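3-methylaspartate ammonia-lyase (Citrobacter amalonaticus, PDB 1KKO) catalyses the reversible, magnesium-dependent anti elimination of ammonia from L-threo-3-methylaspartate to give mesaconate, a step in glutamate degradation. Local coordinates at residues I90-L93 and N94-K98; C361-T364 and E365-R369. All blocks are in the same frame, centred on the assembly; numbering follows the deposited sequence.

Contact 1 of 2, residues I90-L93 and N94-K98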
loop_
_atom_site.group_PDB
_atom_site.type_symbol
_atom_site.label_atom_id
_atom_site.label_comp_id
_atom_site.label_asym_id
_atom_site.label_seq_id
_atom_site.Cartn_x
_atom_site.Cartn_y
_atom_site.Cartn_z
ATOM N N ILE A 90 4.413 13.607 -19.121
ATOM C CA ILE A 90 5.289 14.536 -18.414
ATOM C C ILE A 90 5.548 15.801 -19.261
ATOM O O ILE A 90 5.301 16.913 -18.803
ATOM C CB ILE A 90 6.603 13.839 -17.947
ATOM C CG1 ILE A 90 6.319 12.838 -16.822
ATOM C CG2 ILE A 90 7.613 14.863 -17.450
ATOM C CD1 ILE A 90 5.873 13.489 -15.545
ATOM N N PRO A 91 6.023 15.649 -20.496
ATOM C CA PRO A 91 6.247 16.824 -21.349
ATOM C C PRO A 91 4.966 17.604 -21.618
ATOM O O PRO A 91 4.985 18.835 -21.608
ATOM C CB PRO A 91 6.785 16.230 -22.659
ATOM C CG PRO A 91 7.133 14.856 -22.382
ATOM C CD PRO A 91 6.408 14.398 -21.164
ATOM N N PHE A 92 3.876 16.881 -21.852
ATOM C CA PHE A 92 2.567 17.481 -22.091
ATOM C C PHE A 92 2.185 18.375 -20.908
ATOM O O PHE A 92 1.776 19.523 -21.079
ATOM C CB PHE A 92 1.531 16.367 -22.301
ATOM C CG PHE A 92 0.108 16.852 -22.435
ATOM C CD1 PHE A 92 -0.671 17.084 -21.313
ATOM C CD2 PHE A 92 -0.465 17.035 -23.691
ATOM C CE1 PHE A 92 -1.972 17.518 -21.430
ATOM C CE2 PHE A 92 -1.771 17.464 -23.814
ATOM C CZ PHE A 92 -2.524 17.704 -22.692
ATOM N N LEU A 93 2.323 17.854 -19.693
ATOM C CA LEU A 93 1.954 18.619 -18.503
ATOM C C LEU A 93 2.873 19.814 -18.269
ATOM O O LEU A 93 2.408 20.910 -17.924
ATOM C CB LEU A 93 1.939 17.702 -17.281
ATOM C CG LEU A 93 0.846 16.629 -17.316
ATOM C CD1 LEU A 93 1.145 15.522 -16.295
ATOM C CD2 LEU A 93 -0.526 17.242 -17.075
ATOM N N ASN A 94 4.173 19.620 -18.454
ATOM C CA ASN A 94 5.110 20.721 -18.263
ATOM C C ASN A 94 4.851 21.835 -19.278
ATOM O O ASN A 94 4.858 23.011 -18.932
ATOM C CB ASN A 94 6.559 20.229 -18.339
ATOM C CG ASN A 94 6.983 19.488 -17.085
ATOM O OD1 ASN A 94 6.598 19.856 -15.978
ATOM N ND2 ASN A 94 7.784 18.448 -17.249
ATOM N N ASP A 95 4.561 21.453 -20.514
ATOM C CA ASP A 95 4.343 22.417 -21.593
ATOM C C ASP A 95 3.001 23.133 -21.518
ATOM O O ASP A 95 2.927 24.357 -21.679
ATOM C CB ASP A 95 4.392 21.703 -22.946
ATOM C CG ASP A 95 5.781 21.232 -23.322
ATOM O OD1 ASP A 95 6.757 21.614 -22.647
ATOM O OD2 ASP A 95 5.974 20.467 -24.292
ATOM N N HIS A 96 1.936 22.370 -21.291
ATOM C CA HIS A 96 0.588 22.899 -21.420
ATOM C C HIS A 96 -0.120 23.218 -20.122
ATOM O O HIS A 96 -1.056 24.005 -20.112
ATOM C CB HIS A 96 -0.289 21.882 -22.148
ATOM C CG HIS A 96 0.137 21.603 -23.550
ATOM N ND1 HIS A 96 0.395 20.331 -24.014
ATOM C CD2 HIS A 96 0.325 22.431 -24.606
ATOM C CE1 HIS A 96 0.739 20.392 -25.287
ATOM N NE2 HIS A 96 0.703 21.654 -25.671
ATOM N N ILE A 97 0.282 22.578 -19.030
ATOM C CA ILE A 97 -0.453 22.736 -17.792
ATOM C C ILE A 97 0.296 23.525 -16.727
ATOM O O ILE A 97 -0.311 24.313 -16.014
ATOM C CB ILE A 97 -0.898 21.343 -17.286
ATOM C CG1 ILE A 97 -1.756 20.636 -18.348
ATOM C CG2 ILE A 97 -1.647 21.466 -15.968
ATOM C CD1 ILE A 97 -3.021 21.406 -18.778
ATOM N N LYS A 98 1.600 23.318 -16.616
ATOM C CA LYS A 98 2.386 24.076 -15.649
ATOM C C LYS A 98 2.107 25.597 -15.696
ATOM O O LYS A 98 1.887 26.202 -14.656
ATOM C CB LYS A 98 3.873 23.779 -15.818
ATOM C CG LYS A 98 4.766 24.502 -14.818
ATOM C CD LYS A 98 6.255 24.172 -14.973
ATOM C CE LYS A 98 6.558 23.210 -16.094
ATOM N NZ LYS A 98 7.625 22.257 -15.690
#

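Contact 2 of 2, residues C361-T364 and E365-R369. With SO4 (sulfate ion), chain C.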
loop_
_atom_site.group_PDB
_atom_site.type_symbol
_atom_site.label_atom_id
_atom_site.label_comp_id
_atom_site.label_asym_id
_atom_site.label_seq_id
_atom_site.Cartn_x
_atom_site.Cartn_y
_atom_site.Cartn_z
ATOM N N CYS A 361 -7.640 -0.694 -8.022
ATOM C CA CYS A 361 -6.387 -1.166 -7.448
ATOM C C CYS A 361 -5.192 -0.453 -8.073
ATOM O O CYS A 361 -4.125 -0.406 -7.479
ATOM C CB CYS A 361 -6.214 -2.674 -7.636
ATOM S SG CYS A 361 -6.210 -3.259 -9.337
ATOM N N ASN A 362 -5.382 0.137 -9.250
ATOM C CA ASN A 362 -4.284 0.727 -9.997
ATOM C C ASN A 362 -4.069 2.208 -9.758
ATOM O O ASN A 362 -3.441 2.858 -10.571
ATOM C CB ASN A 362 -4.451 0.485 -11.497
ATOM C CG ASN A 362 -3.175 0.730 -12.261
ATOM O OD1 ASN A 362 -2.084 0.362 -11.804
ATOM N ND2 ASN A 362 -3.302 1.341 -13.433
ATOM N N GLU A 363 -4.553 2.740 -8.644
ATOM C CA GLU A 363 -4.298 4.133 -8.329
ATOM C C GLU A 363 -3.222 4.212 -7.240
ATOM O O GLU A 363 -2.357 3.340 -7.199
ATOM C CB GLU A 363 -5.582 4.935 -8.091
ATOM C CG GLU A 363 -6.506 4.483 -6.986
ATOM C CD GLU A 363 -7.772 5.330 -6.996
ATOM O OE1 GLU A 363 -8.869 4.805 -7.299
ATOM O OE2 GLU A 363 -7.659 6.532 -6.704
ATOM N N THR A 364 -3.217 5.258 -6.416
ATOM C CA THR A 364 -2.080 5.492 -5.523
ATOM C C THR A 364 -2.490 5.767 -4.095
ATOM O O THR A 364 -3.654 5.909 -3.770
ATOM C CB THR A 364 -1.220 6.679 -5.984
ATOM O OG1 THR A 364 -1.917 7.911 -5.711
ATOM C CG2 THR A 364 -0.950 6.648 -7.470
ATOM N N GLU A 365 -1.489 5.859 -3.231
ATOM C CA GLU A 365 -1.726 6.182 -1.840
ATOM C C GLU A 365 -2.289 7.590 -1.704
ATOM O O GLU A 365 -3.146 7.839 -0.862
ATOM C CB GLU A 365 -0.462 5.958 -0.996
ATOM C CG GLU A 365 0.509 7.122 -0.811
ATOM C CD GLU A 365 1.330 7.519 -2.027
ATOM O OE1 GLU A 365 0.995 7.148 -3.170
ATOM O OE2 GLU A 365 2.322 8.250 -1.818
ATOM N N ILE A 366 -1.820 8.510 -2.537
ATOM C CA ILE A 366 -2.298 9.887 -2.482
ATOM C C ILE A 366 -3.711 9.994 -3.020
ATOM O O ILE A 366 -4.541 10.682 -2.439
ATOM C CB ILE A 366 -1.359 10.829 -3.258
ATOM C CG1 ILE A 366 -0.025 10.943 -2.524
ATOM C CG2 ILE A 366 -2.013 12.191 -3.462
ATOM C CD1 ILE A 366 1.004 11.780 -3.208
ATOM N N SER A 367 -4.011 9.332 -4.126
ATOM C CA SER A 367 -5.359 9.438 -4.678
ATOM C C SER A 367 -6.349 8.805 -3.714
ATOM O O SER A 367 -7.427 9.350 -3.472
ATOM C CB SER A 367 -5.438 8.857 -6.088
ATOM O OG SER A 367 -5.248 7.449 -6.113
ATOM N N ALA A 368 -5.993 7.666 -3.129
ATOM C CA ALA A 368 -6.871 7.013 -2.170
ATOM C C ALA A 368 -7.077 7.883 -0.935
ATOM O O ALA A 368 -8.204 8.026 -0.458
ATOM C CB ALA A 368 -6.323 5.661 -1.758
ATOM N N ARG A 369 -6.004 8.460 -0.410
ATOM C CA ARG A 369 -6.101 9.295 0.771
ATOM C C ARG A 369 -7.013 10.490 0.484
ATOM O O ARG A 369 -7.824 10.891 1.323
ATOM C CB ARG A 369 -4.701 9.744 1.185
ATOM C CG ARG A 369 -4.633 10.457 2.488
ATOM C CD ARG A 369 -3.227 10.732 2.907
ATOM N NE ARG A 369 -2.562 11.697 2.039
ATOM C CZ ARG A 369 -1.399 11.513 1.431
ATOM N NH1 ARG A 369 -0.739 10.361 1.521
ATOM N NH2 ARG A 369 -0.906 12.490 0.703
HETATM S S SO4 C . -10.221 -2.330 -10.443
HETATM O O1 SO4 C . -9.722 -1.235 -11.313
HETATM O O2 SO4 C . -9.974 -3.566 -11.276
HETATM O O3 SO4 C . -9.458 -2.383 -9.201
HETATM O O4 SO4 C . -11.671 -2.251 -10.144
#

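Contact 1 of 2, residues I90-L93 and N94-K98
Phe92 sends CG anti to its backbone N (chi1 175°), whereas His96, one turn on, has CG beside its own N (chi1 -63°), and this pair of torsions brings the two rings together. The imidazole stands edge-first over the benzene ring in a T-shaped pair, with centroids 4.8 Å apart and planes at 66°. His96 ND1 leads, 3.4 Å from Phe92 CD2, above the rim of the ring rather than its middle. Next to this pair, Leu93 CD2 packs against Ile97 CG1 at 3.8 Å. Both side chains also touch Phe8 of strand 3-18 and helix 128-146, Leu93 at Val130 and Ile97 at Leu134.

The backbone illustrates how a helix can widen for one turn without losing its bonds. Leu93 O accepts from two amides, Ile97 N and Lys98 N, each at 2.9 Å; the Lys98 bond is a pi-type closure approaching almost straight on, while the Ile97 N-H arrives from above the carbonyl plane. Lys98 then curls back through a strained chain, eclipsed at chi3, so that NZ donates to Asn94 OD1 over 2.6 Å. That bond comes from above the amide plane, off the lone pairs, yet the Lys98 ammonium may still draw some charge toward Asn94 OD1.

Contact 2 of 2, residues C361-T364 and E365-R369
The carboxylate of Glu363 is approached by Ser367 not over a face but on the anti lone pair of OE2, the one turned away from OE1. Ser367 OG donates to Glu363 OE2 at 2.6 Å. Tyr132 OH bonds to that oxygen too, and the other carboxylate oxygen, Glu363 OE1, forms a salt bridge with Lys386 NZ and accepts from Thr360 N, so both oxygens are held and the group can hardly rotate. Farther along, Ile366 CA lies 4.1 Å above the plane of the Arg369 guanidinium, toward the rim of the group.

Ser367 OG is also an acceptor: Thr364 N reaches it at 3.0 Å, N-H...O 165°. In return, Thr364 OG1 accepts from Ser367 N at 3.0 Å, a nearly straight bond (170°). This reciprocal exchange is a capping box, with Thr364 as N-cap of helix 365-378, the helix that follows strand 354-357 in the TIM barrel of this enolase-superfamily enzyme. With chi1 at 74°, Thr364 OG1 sits between its own N and carbonyl carbon, turned to the first turn of the helix. Ala368 N to Thr364 O, 3.0 Å, closes the first regular turn. Thr364 OG1 bonds to Asp68 OD2 as well, and Glu365, the first residue of the helix, forms a salt bridge through OE2 with Arg404 of the second subunit.

Upstream, the same loop enters the substrate pocket. Cys361, assigned to binding of methylaspartate, gives its backbone N-H to sulfate O3 at 2.7 Å. The ion, probably from the crystallisation liquor, is also bound by Thr360, Gln172 and Lys331, the proton acceptor of the reaction, whose side chain lies about 7 Å from that of Glu363.

From the N terminus, the chain first lays down strands of the N-terminal domain, then reaches contact 1 within helix 86-101, where the bonds close single helical turns. Contact 2 comes much later, at the passage from the loop after strand 354-357 into helix 365-378 of the barrel. The two stand in series, neither nested nor crossing, with centres about 22 Å apart and nearest atoms about 13 Å apart. Helix 128-146 is common ground: Val130 and Leu134 touch contact 1, while Tyr132 and Gln136 touch contact 2, thereby joining the N-terminal domain to the barrel.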